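Local atomic coordinates of cell division control protein (Pyrococcus abyssi, PDB entry 6RPP), a protein that is an intein of the HINT fold that probably excises itself from its host helicase precursor by protein splicing. Residues K3-E8 and K89-T94; M81-R86 and D132-I137; H97-L102 and R110-L115; I121-G126 and N161-H166. The protein carries 2 engineered substitutions. All coordinates share one frame; numbering follows the deposited sequence. Where two conformers were deposited one is given.

Interaction 1: K3-E8 and K89-T94; sequences KAVDYE and KRIRVT. Engineered in segment 3-8: Ala4 (natural residue Cys).
Thr94 and Ala4 are joined by two hydrogen bonds. Thr94 N donates to Ala4 O at 2.9 Å, nearly straight at the hydrogen (169°). Ala4 N donates in return to Thr94 OG1 at 3.2 Å. With chi1 at 63°, that hydroxyl lies between the backbone N and the carbonyl carbon of Thr94, turned to the Ala4 amide. Thr94 CG2 rests 4.1 Å from Ala4 CB. Further along, Asp6 N donates to Arg92 O at 3.0 Å. Between these bonds Val5 and Val93 form a single beta bridge, and Val5 CG1 touches Val93 CG1 at 3.8 Å. The N-terminal segment thus lies along strand 90-93, an outermost strand of the six-stranded antiparallel sheet of this HINT domain. Ala4 is an engineered replacement of a cysteine, probably the first residue of the intein. Thr94 is probably the threonine of the family's TxxH motif. With a valine in place of Thr94, Ala4 N would probably be left without its side-chain acceptor. Asp6 and Arg92 run side by side, with Asp6 CB 3.7 Å from Arg92 CB. The Asp6 carboxylate is engaged within its own segment: OD1 takes Glu8 N on its anti lone pair at 2.8 Å, an Asx turn. In the second shell, Thr94 OG1 bonds to Ala2 O, Val5 has backbone bonding with Tyr148, and Arg92 makes a cation-pi contact with Tyr140.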
loop_
_atom_site.group_PDB
_atom_site.type_symbol
_atom_site.label_atom_id
_atom_site.label_comp_id
_atom_site.label_asym_id
_atom_site.label_seq_id
_atom_site.Cartn_x
_atom_site.Cartn_y
_atom_site.Cartn_z
ATOM N N LYS A 3 8.627 4.656 0.599
ATOM C CA LYS A 3 7.618 3.811 1.242
ATOM C C LYS A 3 6.582 3.483 0.161
ATOM O O LYS A 3 5.755 4.335 -0.203
ATOM C CB LYS A 3 7.018 4.546 2.460
ATOM C CG LYS A 3 7.969 4.783 3.650
ATOM C CD LYS A 3 9.144 5.683 3.338
ATOM C CE LYS A 3 9.870 6.213 4.564
ATOM N NZ LYS A 3 11.339 6.020 4.364
ATOM N N ALA A 4 6.616 2.262 -0.386
ATOM C CA ALA A 4 5.849 1.993 -1.602
ATOM C C ALA A 4 5.702 0.487 -1.815
ATOM O O ALA A 4 6.268 -0.325 -1.064
ATOM C CB ALA A 4 6.530 2.666 -2.817
ATOM N N VAL A 5 4.923 0.117 -2.847
ATOM C CA VAL A 5 4.570 -1.278 -3.080
ATOM C C VAL A 5 4.789 -1.644 -4.560
ATOM O O VAL A 5 4.905 -0.790 -5.438
ATOM C CB VAL A 5 3.117 -1.592 -2.646
ATOM C CG1 VAL A 5 2.853 -1.122 -1.230
ATOM C CG2 VAL A 5 2.107 -0.935 -3.629
ATOM N N ASP A 6 4.844 -2.951 -4.836
ATOM C CA ASP A 6 4.982 -3.505 -6.196
ATOM C C ASP A 6 3.763 -3.197 -7.104
ATOM O O ASP A 6 2.616 -3.163 -6.647
ATOM C CB ASP A 6 5.188 -5.024 -5.994
ATOM C CG ASP A 6 5.337 -5.812 -7.236
ATOM O OD1 ASP A 6 4.383 -5.996 -8.015
ATOM O OD2 ASP A 6 6.419 -6.403 -7.431
ATOM N N TYR A 7 4.092 -2.951 -8.381
ATOM C CA TYR A 7 3.129 -2.737 -9.473
ATOM C C TYR A 7 1.872 -3.586 -9.342
ATOM O O TYR A 7 0.736 -3.093 -9.552
ATOM C CB TYR A 7 3.814 -3.041 -10.803
ATOM C CG TYR A 7 3.060 -2.588 -12.034
ATOM C CD1 TYR A 7 1.908 -3.222 -12.416
ATOM C CD2 TYR A 7 3.591 -1.610 -12.832
ATOM C CE1 TYR A 7 1.237 -2.822 -13.559
ATOM C CE2 TYR A 7 2.938 -1.232 -14.002
ATOM C CZ TYR A 7 1.748 -1.822 -14.306
ATOM O OH TYR A 7 1.091 -1.430 -15.476
ATOM N N GLU A 8 2.048 -4.864 -9.019
ATOM C CA GLU A 8 0.942 -5.833 -9.156
ATOM C C GLU A 8 0.045 -5.866 -7.927
ATOM O O GLU A 8 -0.929 -6.650 -7.922
ATOM C CB GLU A 8 1.452 -7.223 -9.460
ATOM C CG GLU A 8 2.141 -7.335 -10.808
ATOM C CD GLU A 8 2.597 -8.737 -11.127
ATOM O OE1 GLU A 8 3.536 -9.240 -10.450
ATOM O OE2 GLU A 8 2.055 -9.368 -12.037
ATOM N N LYS A 89 -2.470 -13.702 3.191
ATOM C CA LYS A 89 -2.284 -12.487 2.413
ATOM C C LYS A 89 -0.818 -12.358 2.028
ATOM O O LYS A 89 0.061 -12.822 2.769
ATOM C CB LYS A 89 -2.756 -11.263 3.214
ATOM C CG LYS A 89 -4.206 -11.387 3.724
ATOM C CD LYS A 89 -5.155 -11.746 2.590
ATOM C CE LYS A 89 -6.642 -11.558 2.993
ATOM N NZ LYS A 89 -7.133 -12.553 4.001
ATOM N N ARG A 90 -0.538 -11.805 0.837
ATOM C CA ARG A 90 0.843 -11.676 0.361
ATOM C C ARG A 90 0.996 -10.287 -0.253
ATOM O O ARG A 90 0.103 -9.850 -1.002
ATOM C CB ARG A 90 1.145 -12.713 -0.715
ATOM C CG ARG A 90 1.072 -14.180 -0.279
ATOM C CD ARG A 90 1.094 -15.076 -1.516
ATOM N NE ARG A 90 2.195 -16.042 -1.491
ATOM C CZ ARG A 90 3.342 -15.890 -2.151
ATOM N NH1 ARG A 90 3.548 -14.805 -2.897
ATOM N NH2 ARG A 90 4.283 -16.828 -2.069
ATOM N N ILE A 91 2.101 -9.584 0.024
ATOM C CA ILE A 91 2.299 -8.288 -0.637
ATOM C C ILE A 91 3.808 -8.062 -0.743
ATOM O O ILE A 91 4.575 -8.467 0.139
ATOM C CB ILE A 91 1.583 -7.155 0.146
ATOM C CG1 ILE A 91 1.611 -5.833 -0.669
ATOM C CG2 ILE A 91 2.205 -6.996 1.567
ATOM C CD1 ILE A 91 0.700 -4.782 -0.109
ATOM N N ARG A 92 4.238 -7.356 -1.792
ATOM C CA ARG A 92 5.648 -7.039 -2.013
ATOM C C ARG A 92 5.817 -5.547 -1.842
ATOM O O ARG A 92 5.107 -4.763 -2.520
ATOM C CB ARG A 92 6.092 -7.512 -3.410
ATOM C CG ARG A 92 6.016 -9.044 -3.583
ATOM C CD ARG A 92 6.534 -9.522 -4.867
ATOM N NE ARG A 92 6.391 -10.973 -5.018
ATOM C CZ ARG A 92 7.298 -11.886 -4.683
ATOM N NH1 ARG A 92 8.484 -11.527 -4.199
ATOM N NH2 ARG A 92 7.024 -13.178 -4.879
ATOM N N VAL A 93 6.685 -5.150 -0.885
ATOM C CA VAL A 93 6.801 -3.751 -0.463
ATOM C C VAL A 93 8.260 -3.362 -0.306
ATOM O O VAL A 93 9.151 -4.214 -0.168
ATOM C CB VAL A 93 6.063 -3.468 0.861
ATOM C CG1 VAL A 93 4.564 -3.848 0.753
ATOM C CG2 VAL A 93 6.670 -4.294 1.986
ATOM N N THR A 94 8.497 -2.029 -0.270
ATOM C CA THR A 94 9.842 -1.587 0.044
ATOM C C THR A 94 10.184 -1.888 1.513
ATOM O O THR A 94 9.307 -2.045 2.375
ATOM C CB THR A 94 9.997 -0.092 -0.207
ATOM O OG1 THR A 94 9.110 0.606 0.679
ATOM C CG2 THR A 94 9.637 0.268 -1.648
#

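Interaction 2: M81-R86 and D132-I137; sequences MLVKTR and DEVAEI
Lys84 faces both Ala135 and Glu136 at a classic beta bulge, where strands 80-85 and 128-140 pair antiparallel in the six-stranded sheet of the HINT domain. Lys84 O accepts from Ala135 N at 2.8 Å and, weakly, from Glu136 N at 3.3 Å. Lys84 N donates to Glu136 O at 3.0 Å. Past the bulge, Arg86 N donates to Glu133 O at 2.8 Å. The Arg86 side chain then follows segment 132-137. Its CB and CG pass Glu133 O, and CG also meets Ala135 CB. CD comes next to Glu133 CB. There the chain bends at chi3 (-131°), bringing NE into a 2.9 Å salt bridge with Glu133 OE1, which it meets on the anti side, out of the carboxylate plane. The bond is bent (133°), and the guanidinium and carboxylate planes stand 88° apart. At the tip, the guanidinium has Ala135 CA over the centre of one face. NH1 is close to Val134 O, at a poor angle for a hydrogen bond. Beside the Arg86 backbone, Thr85 OG1 donates to Asp132 OD2 at 2.6 Å, from above the carboxylate plane. Asp132 OD1 also takes Gly87 N, and Thr85 OG1 bonds to Lys89 N, which ties the turn after strand 80-85 to this carboxylate. An alanine in place of Asp132 would probably leave the Thr85 hydroxyl and the Gly87 amide without their acceptor. Val83 and Ile137 share the apolar face of the pair, and Met81 SD lies 3.6 Å from Ile137 CG2.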
loop_
_atom_site.group_PDB
_atom_site.type_symbol
_atom_site.label_atom_id
_atom_site.label_comp_id
_atom_site.label_asym_id
_atom_site.label_seq_id
_atom_site.Cartn_x
_atom_site.Cartn_y
_atom_site.Cartn_z
ATOM N N MET A 81 10.789 -6.513 -0.074
ATOM C CA MET A 81 10.372 -7.539 0.884
ATOM C C MET A 81 9.043 -8.127 0.463
ATOM O O MET A 81 8.102 -7.393 0.168
ATOM C CB MET A 81 10.228 -6.996 2.327
ATOM C CG MET A 81 11.422 -6.349 2.940
ATOM S SD MET A 81 12.422 -7.699 3.475
ATOM C CE MET A 81 13.690 -6.840 4.413
ATOM N N LEU A 82 8.941 -9.445 0.515
ATOM C CA LEU A 82 7.664 -10.126 0.354
ATOM C C LEU A 82 7.168 -10.444 1.748
ATOM O O LEU A 82 7.849 -11.139 2.505
ATOM C CB LEU A 82 7.825 -11.402 -0.492
ATOM C CG LEU A 82 6.732 -12.462 -0.375
ATOM C CD1 LEU A 82 5.442 -11.906 -0.975
ATOM C CD2 LEU A 82 7.177 -13.759 -1.065
ATOM N N VAL A 83 5.962 -9.994 2.065
ATOM C CA VAL A 83 5.373 -10.189 3.385
ATOM C C VAL A 83 4.212 -11.134 3.225
ATOM O O VAL A 83 3.354 -10.906 2.364
ATOM C CB VAL A 83 4.913 -8.864 3.984
ATOM C CG1 VAL A 83 4.162 -9.076 5.333
ATOM C CG2 VAL A 83 6.096 -7.977 4.149
ATOM N N LYS A 84 4.218 -12.232 3.980
ATOM C CA LYS A 84 3.157 -13.226 3.906
ATOM C C LYS A 84 2.527 -13.400 5.278
ATOM O O LYS A 84 3.255 -13.468 6.282
ATOM C CB LYS A 84 3.684 -14.595 3.417
ATOM C CG LYS A 84 4.301 -14.587 2.017
ATOM C CD LYS A 84 4.932 -15.945 1.715
ATOM C CE LYS A 84 3.881 -17.014 1.542
ATOM N NZ LYS A 84 4.553 -18.327 1.149
ATOM N N THR A 85 1.191 -13.510 5.341
ATOM C CA THR A 85 0.511 -13.657 6.624
ATOM C C THR A 85 -0.054 -15.069 6.788
ATOM O O THR A 85 -0.188 -15.839 5.823
ATOM C CB THR A 85 -0.640 -12.664 6.813
ATOM O OG1 THR A 85 -1.736 -13.040 5.946
ATOM C CG2 THR A 85 -0.223 -11.215 6.523
ATOM N N ARG A 86 -0.383 -15.419 8.042
ATOM C CA ARG A 86 -0.953 -16.745 8.303
ATOM C C ARG A 86 -2.333 -16.888 7.676
ATOM O O ARG A 86 -2.713 -18.005 7.301
ATOM C CB ARG A 86 -0.990 -17.001 9.798
ATOM C CG ARG A 86 0.388 -17.388 10.250
ATOM C CD ARG A 86 0.483 -17.859 11.705
ATOM N NE ARG A 86 1.583 -17.169 12.376
ATOM C CZ ARG A 86 2.854 -17.566 12.355
ATOM N NH1 ARG A 86 3.780 -16.845 12.974
ATOM N NH2 ARG A 86 3.206 -18.671 11.710
ATOM N N ASP A 132 -3.912 -10.207 11.683
ATOM C CA ASP A 132 -3.426 -11.433 11.076
ATOM C C ASP A 132 -1.910 -11.540 11.267
ATOM O O ASP A 132 -1.172 -10.668 10.800
ATOM C CB ASP A 132 -3.819 -11.410 9.581
ATOM C CG ASP A 132 -3.465 -12.662 8.837
ATOM O OD1 ASP A 132 -2.963 -13.635 9.432
ATOM O OD2 ASP A 132 -3.702 -12.626 7.587
ATOM N N GLU A 133 -1.455 -12.597 11.945
ATOM C CA GLU A 133 -0.018 -12.775 12.201
ATOM C C GLU A 133 0.794 -12.837 10.922
ATOM O O GLU A 133 0.501 -13.623 10.003
ATOM C CB GLU A 133 0.230 -14.059 12.995
ATOM C CG GLU A 133 -0.396 -13.979 14.378
ATOM C CD GLU A 133 -0.115 -15.196 15.235
ATOM O OE1 GLU A 133 0.752 -16.005 14.858
ATOM O OE2 GLU A 133 -0.766 -15.333 16.293
ATOM N N VAL A 134 1.881 -12.065 10.889
ATOM C CA VAL A 134 2.866 -12.309 9.837
ATOM C C VAL A 134 3.425 -13.735 9.979
ATOM O O VAL A 134 3.754 -14.203 11.091
ATOM C CB VAL A 134 3.981 -11.247 9.918
ATOM C CG1 VAL A 134 5.133 -11.578 8.947
ATOM C CG2 VAL A 134 3.421 -9.863 9.656
ATOM N N ALA A 135 3.553 -14.438 8.845
ATOM C CA ALA A 135 4.080 -15.789 8.729
ATOM C C ALA A 135 5.561 -15.792 8.376
ATOM O O ALA A 135 6.339 -16.516 8.999
ATOM C CB ALA A 135 3.283 -16.600 7.678
ATOM N N GLU A 136 5.965 -14.984 7.403
ATOM C CA GLU A 136 7.330 -14.923 6.929
ATOM C C GLU A 136 7.520 -13.594 6.223
ATOM O O GLU A 136 6.584 -13.054 5.592
ATOM C CB GLU A 136 7.682 -16.066 5.946
ATOM C CG GLU A 136 7.552 -17.496 6.407
ATOM C CD GLU A 136 6.251 -18.135 5.933
ATOM O OE1 GLU A 136 5.746 -17.738 4.852
ATOM O OE2 GLU A 136 5.732 -19.025 6.642
ATOM N N ILE A 137 8.743 -13.090 6.287
ATOM C CA ILE A 137 9.166 -11.942 5.500
ATOM C C ILE A 137 10.391 -12.376 4.724
ATOM O O ILE A 137 11.350 -12.876 5.328
ATOM C CB ILE A 137 9.525 -10.717 6.359
ATOM C CG1 ILE A 137 8.366 -10.355 7.300
ATOM C CG2 ILE A 137 9.967 -9.533 5.442
ATOM C CD1 ILE A 137 8.688 -10.714 8.757
#

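Interaction 3: H97-L102 and R110-L115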
loop_
_atom_site.group_PDB
_atom_site.type_symbol
_atom_site.label_atom_id
_atom_site.label_comp_id
_atom_site.label_asym_id
_atom_site.label_seq_id
_atom_site.Cartn_x
_atom_site.Cartn_y
_atom_site.Cartn_z
ATOM N N HIS A 97 8.528 0.384 4.054
ATOM C CA HIS A 97 7.084 0.549 4.012
ATOM C C HIS A 97 6.480 0.151 5.353
ATOM O O HIS A 97 6.722 -0.979 5.813
ATOM C CB HIS A 97 6.535 -0.335 2.901
ATOM C CG HIS A 97 5.054 -0.294 2.778
ATOM N ND1 HIS A 97 4.403 0.633 1.999
ATOM C CD2 HIS A 97 4.100 -1.087 3.318
ATOM C CE1 HIS A 97 3.099 0.472 2.135
ATOM N NE2 HIS A 97 2.886 -0.601 2.882
ATOM N N PRO A 98 5.661 1.003 5.986
ATOM C CA PRO A 98 5.136 0.661 7.309
ATOM C C PRO A 98 3.819 -0.093 7.234
ATOM O O PRO A 98 3.013 0.096 6.328
ATOM C CB PRO A 98 4.951 2.026 7.982
ATOM C CG PRO A 98 4.713 2.957 6.867
ATOM C CD PRO A 98 5.478 2.429 5.666
ATOM N N PHE A 99 3.608 -0.935 8.254
ATOM C CA PHE A 99 2.390 -1.686 8.476
ATOM C C PHE A 99 1.818 -1.283 9.818
ATOM O O PHE A 99 2.554 -0.940 10.726
ATOM C CB PHE A 99 2.648 -3.210 8.486
ATOM C CG PHE A 99 2.922 -3.762 7.141
ATOM C CD1 PHE A 99 4.203 -3.657 6.609
ATOM C CD2 PHE A 99 1.975 -4.444 6.446
ATOM C CE1 PHE A 99 4.497 -4.177 5.334
ATOM C CE2 PHE A 99 2.233 -4.949 5.166
ATOM C CZ PHE A 99 3.494 -4.850 4.611
ATOM N N PHE A 100 0.490 -1.266 9.905
ATOM C CA PHE A 100 -0.202 -1.192 11.186
ATOM C C PHE A 100 -0.028 -2.507 11.936
ATOM O O PHE A 100 -0.405 -3.563 11.410
ATOM C CB PHE A 100 -1.692 -0.941 10.952
ATOM C CG PHE A 100 -1.971 0.255 10.074
ATOM C CD1 PHE A 100 -1.868 1.539 10.584
ATOM C CD2 PHE A 100 -2.306 0.082 8.747
ATOM C CE1 PHE A 100 -2.107 2.643 9.776
ATOM C CE2 PHE A 100 -2.534 1.170 7.931
ATOM C CZ PHE A 100 -2.456 2.441 8.432
ATOM N N VAL A 101 0.504 -2.458 13.164
ATOM C CA VAL A 101 0.696 -3.662 13.968
ATOM C C VAL A 101 -0.035 -3.486 15.282
ATOM O O VAL A 101 0.180 -2.498 15.994
ATOM C CB VAL A 101 2.184 -3.971 14.243
ATOM C CG1 VAL A 101 2.305 -5.165 15.184
ATOM C CG2 VAL A 101 2.896 -4.257 12.918
ATOM N N LEU A 102 -0.848 -4.465 15.632
ATOM C CA LEU A 102 -1.540 -4.444 16.908
ATOM C C LEU A 102 -0.695 -5.196 17.921
ATOM O O LEU A 102 -0.515 -6.409 17.807
ATOM C CB LEU A 102 -2.910 -5.089 16.764
ATOM C CG LEU A 102 -3.685 -5.291 18.063
ATOM C CD1 LEU A 102 -4.167 -3.962 18.637
ATOM C CD2 LEU A 102 -4.849 -6.247 17.818
ATOM N N ARG A 110 5.028 -0.203 11.970
ATOM C CA ARG A 110 6.284 -0.944 11.946
ATOM C C ARG A 110 6.713 -1.115 10.496
ATOM O O ARG A 110 5.931 -1.609 9.676
ATOM C CB ARG A 110 6.110 -2.310 12.610
ATOM C CG ARG A 110 7.378 -3.147 12.700
ATOM C CD ARG A 110 7.288 -4.152 13.854
ATOM N NE ARG A 110 7.052 -3.497 15.149
ATOM C CZ ARG A 110 6.481 -4.093 16.190
ATOM N NH1 ARG A 110 6.107 -5.362 16.119
ATOM N NH2 ARG A 110 6.288 -3.423 17.318
ATOM N N LYS A 111 7.976 -0.781 10.211
ATOM C CA LYS A 111 8.525 -0.952 8.873
ATOM C C LYS A 111 8.577 -2.433 8.503
ATOM O O LYS A 111 8.810 -3.313 9.348
ATOM C CB LYS A 111 9.938 -0.349 8.782
ATOM C CG LYS A 111 10.004 1.169 8.899
ATOM C CD LYS A 111 11.466 1.625 8.943
ATOM C CE LYS A 111 11.619 3.086 9.340
ATOM N NZ LYS A 111 11.689 3.972 8.142
ATOM N N ALA A 112 8.402 -2.703 7.202
ATOM C CA ALA A 112 8.419 -4.091 6.726
ATOM C C ALA A 112 9.663 -4.836 7.212
ATOM O O ALA A 112 9.590 -5.988 7.692
ATOM C CB ALA A 112 8.352 -4.107 5.193
ATOM N N ARG A 113 10.835 -4.180 7.121
ATOM C CA ARG A 113 12.095 -4.805 7.507
ATOM C C ARG A 113 12.229 -4.998 9.012
ATOM O O ARG A 113 13.162 -5.686 9.447
ATOM C CB ARG A 113 13.279 -3.978 7.011
ATOM C CG ARG A 113 13.455 -2.613 7.668
ATOM C CD ARG A 113 14.657 -1.889 7.050
ATOM N NE ARG A 113 14.775 -0.520 7.552
ATOM C CZ ARG A 113 15.514 0.424 6.980
ATOM N NH1 ARG A 113 16.205 0.151 5.877
ATOM N NH2 ARG A 113 15.554 1.640 7.512
ATOM N N ASP A 114 11.338 -4.402 9.810
ATOM C CA ASP A 114 11.336 -4.563 11.268
ATOM C C ASP A 114 10.259 -5.545 11.739
ATOM O O ASP A 114 10.208 -5.855 12.938
ATOM C CB ASP A 114 11.097 -3.201 11.947
ATOM C CG ASP A 114 12.178 -2.168 11.620
ATOM O OD1 ASP A 114 13.219 -2.550 11.055
ATOM O OD2 ASP A 114 11.982 -0.968 11.924
ATOM N N LEU A 115 9.420 -6.043 10.823
ATOM C CA LEU A 115 8.387 -7.020 11.183
ATOM C C LEU A 115 8.988 -8.346 11.595
ATOM O O LEU A 115 10.013 -8.794 11.056
ATOM C CB LEU A 115 7.463 -7.310 10.015
ATOM C CG LEU A 115 6.489 -6.249 9.535
ATOM C CD1 LEU A 115 5.843 -6.802 8.268
ATOM C CD2 LEU A 115 5.423 -6.043 10.543
#
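Leu115 crosses Phe99 at about a right angle and sets a methyl over one face of its ring, with Leu115 CD1 3.9 Å from Phe99 CD1. Ala112 comes to the same ring at the edge, near its plane, with Ala112 CB 3.9 Å from Phe99 CE1. Leu115 and Val101 lie alongside each other, pointing opposite ways, and Leu115 CD2 touches Val101 CG2 at 3.9 Å. The same Val101 CG2 also meets Arg110 CB at 3.8 Å. From there the Arg110 chain starts with CG anti to the backbone N (chi1 -177°) and bends at chi3 (-58°). This brings the guanidinium past Val101, with Val101 CG1 over one face. The charge is met outside these segments: NH1 forms a salt bridge with Glu103 and a hydrogen bond with Asn119. Phe99 and Arg110 are a hydrogen-bonded antiparallel pair. Arg110 N donates to Phe99 O at 2.9 Å, and Phe99 N donates to Arg110 O at 2.8 Å. Pro98 and Lys111, the neighbouring non-hydrogen-bonded pair, put their side chains on the other face. Ala112 N closes the end on His97 O at 2.8 Å, just as the chain turns into a 3-10 segment. This is the beta hairpin of strands 98-103 and 106-111 at one edge of the HINT sheet, entered from His97, probably the histidine of the intein TxxH motif.

Interaction 4: I121-G126 and N161-H166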
loop_
_atom_site.group_PDB
_atom_site.type_symbol
_atom_site.label_atom_id
_atom_site.label_comp_id
_atom_site.label_asym_id
_atom_site.label_seq_id
_atom_site.Cartn_x
_atom_site.Cartn_y
_atom_site.Cartn_z
ATOM N N ILE A 121 -0.989 -7.842 11.650
ATOM C CA ILE A 121 -1.205 -6.692 10.781
ATOM C C ILE A 121 -2.665 -6.687 10.356
ATOM O O ILE A 121 -3.373 -7.689 10.444
ATOM C CB ILE A 121 -0.278 -6.647 9.530
ATOM C CG1 ILE A 121 -0.456 -7.871 8.638
ATOM C CG2 ILE A 121 1.202 -6.526 10.019
ATOM C CD1 ILE A 121 0.106 -7.674 7.240
ATOM N N ALA A 122 -3.106 -5.544 9.857
ATOM C CA ALA A 122 -4.515 -5.337 9.581
ATOM C C ALA A 122 -4.900 -5.846 8.189
ATOM O O ALA A 122 -4.276 -5.477 7.197
ATOM C CB ALA A 122 -4.820 -3.841 9.696
ATOM N N THR A 123 -5.896 -6.722 8.134
ATOM C CA THR A 123 -6.265 -7.393 6.885
ATOM C C THR A 123 -7.780 -7.486 6.810
ATOM O O THR A 123 -8.503 -7.134 7.751
ATOM C CB THR A 123 -5.694 -8.817 6.802
ATOM O OG1 THR A 123 -6.369 -9.690 7.752
ATOM C CG2 THR A 123 -4.192 -8.847 7.055
ATOM N N ILE A 124 -8.274 -7.978 5.684
ATOM C CA ILE A 124 -9.665 -8.411 5.581
ATOM C C ILE A 124 -9.710 -9.930 5.444
ATOM O O ILE A 124 -8.847 -10.542 4.784
ATOM C CB ILE A 124 -10.305 -7.700 4.371
ATOM C CG1 ILE A 124 -11.811 -7.659 4.577
ATOM C CG2 ILE A 124 -9.898 -8.320 3.006
ATOM C CD1 ILE A 124 -12.210 -6.387 5.345
ATOM N N GLU A 125 -10.689 -10.544 6.088
ATOM C CA GLU A 125 -10.953 -11.977 5.907
ATOM C C GLU A 125 -12.410 -12.096 5.485
ATOM O O GLU A 125 -13.309 -11.813 6.257
ATOM C CB GLU A 125 -10.630 -12.801 7.181
ATOM C CG GLU A 125 -9.103 -13.117 7.275
ATOM C CD GLU A 125 -8.618 -13.641 8.624
ATOM O OE1 GLU A 125 -9.479 -14.136 9.383
ATOM O OE2 GLU A 125 -7.375 -13.568 8.928
ATOM N N GLY A 126 -12.640 -12.477 4.242
ATOM C CA GLY A 126 -13.978 -12.374 3.672
ATOM C C GLY A 126 -14.410 -10.912 3.625
ATOM O O GLY A 126 -13.910 -10.168 2.776
ATOM N N ASN A 161 -4.606 -6.333 -1.903
ATOM C CA ASN A 161 -4.090 -7.703 -1.632
ATOM C C ASN A 161 -4.623 -8.220 -0.289
ATOM O O ASN A 161 -3.953 -9.022 0.384
ATOM C CB ASN A 161 -2.568 -7.748 -1.673
ATOM C CG ASN A 161 -2.014 -7.781 -3.077
ATOM O OD1 ASN A 161 -2.688 -7.370 -4.021
ATOM N ND2 ASN A 161 -0.806 -8.291 -3.234
ATOM N N GLY A 162 -5.818 -7.757 0.102
ATOM C CA GLY A 162 -6.430 -8.151 1.352
ATOM C C GLY A 162 -5.805 -7.548 2.598
ATOM O O GLY A 162 -6.157 -7.985 3.698
ATOM N N ILE A 163 -4.903 -6.555 2.452
ATOM C CA ILE A 163 -4.206 -5.900 3.553
ATOM C C ILE A 163 -4.563 -4.416 3.558
ATOM O O ILE A 163 -4.722 -3.835 2.496
ATOM C CB ILE A 163 -2.682 -6.083 3.370
ATOM C CG1 ILE A 163 -2.312 -7.582 3.434
ATOM C CG2 ILE A 163 -1.885 -5.278 4.414
ATOM C CD1 ILE A 163 -0.891 -7.880 3.000
ATOM N N PHE A 164 -4.716 -3.784 4.735
ATOM C CA PHE A 164 -4.895 -2.331 4.768
ATOM C C PHE A 164 -3.508 -1.744 4.736
ATOM O O PHE A 164 -2.813 -1.711 5.754
ATOM C CB PHE A 164 -5.705 -1.956 6.006
ATOM C CG PHE A 164 -7.141 -2.328 5.827
ATOM C CD1 PHE A 164 -7.965 -1.602 4.992
ATOM C CD2 PHE A 164 -7.626 -3.463 6.437
ATOM C CE1 PHE A 164 -9.299 -1.952 4.806
ATOM C CE2 PHE A 164 -8.946 -3.840 6.267
ATOM C CZ PHE A 164 -9.782 -3.075 5.443
ATOM N N VAL A 165 -3.109 -1.353 3.532
ATOM C CA VAL A 165 -1.753 -0.925 3.198
ATOM C C VAL A 165 -1.605 0.532 3.591
ATOM O O VAL A 165 -2.455 1.363 3.221
ATOM C CB VAL A 165 -1.516 -1.103 1.694
ATOM C CG1 VAL A 165 -0.160 -0.620 1.324
ATOM C CG2 VAL A 165 -1.694 -2.591 1.314
ATOM N N HIS A 166 -0.522 0.867 4.308
ATOM C CA HIS A 166 -0.318 2.262 4.684
ATOM C C HIS A 166 0.026 3.083 3.448
ATOM O O HIS A 166 0.669 2.593 2.500
ATOM C CB HIS A 166 0.778 2.389 5.753
ATOM C CG HIS A 166 0.965 3.786 6.252
ATOM N ND1 HIS A 166 1.855 4.664 5.657
ATOM C CD2 HIS A 166 0.358 4.482 7.244
ATOM C CE1 HIS A 166 1.790 5.831 6.266
ATOM N NE2 HIS A 166 0.903 5.744 7.243
#
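Thr123 and Ile163 form a single backbone bridge, with Thr123 CA 4.2 Å from Ile163 CA. Strands 121-125 and 163-166 run roughly antiparallel there, their directions 142° apart. Two hydrogen bonds hold the bridge. Phe164 N donates to Ala122 O at 3.0 Å, and Ile124 N donates to Gly162 O at 2.9 Å. Gly162 has a positive phi (73°), a backbone shape that favours glycine, and Gly162 O also lies 3.2 Å from Thr123 CB. The contact sets the last strand of the intein, 163-166, against the six-stranded HINT sheet. That strand ends in His166, probably the histidine that comes just before the terminal residue of the intein in this family. Phe164 carries the side-chain contact on one side of the bridge. Its CG is anti to its own carbonyl carbon (chi1 -74°), and the ring reaches along segment 121-126 and meets it at an edge. Phe164 CE2 is 3.6 Å from Thr123 O, and Phe164 CZ is 4.1 Å from Ile124 CD1. Nearer the backbone, Ala122 CB and Phe164 CB come to 4.2 Å. Ile163 makes the apolar contact on the other side, where its CG2 lies 4.2 Å from Ile121 CD1. Ile163 also packs against Ile91 and Lys89. Thr123 OG1 turns from the bridge to Ser130 O, on strand 128-140.

Near the N terminus, interaction 1 closes a long loop from 3-8 to strand 90-93. Interaction 2 opens at 81-86, before that loop is shut, and closes at 132-137, so the two cross. Interaction 3 is a local hairpin, 97-102 with 110-115, lying wholly within the loop of interaction 2 and after interaction 1. Interaction 4 opens at 121-126, still within that loop, and closes beyond it at 161-166, so it crosses interaction 2. Interactions 1, 3 and 4 follow one another in series. Interactions 2 and 3 join strands within the six-stranded sheet, while interactions 1 and 4 bring the first residues and the last strand against it.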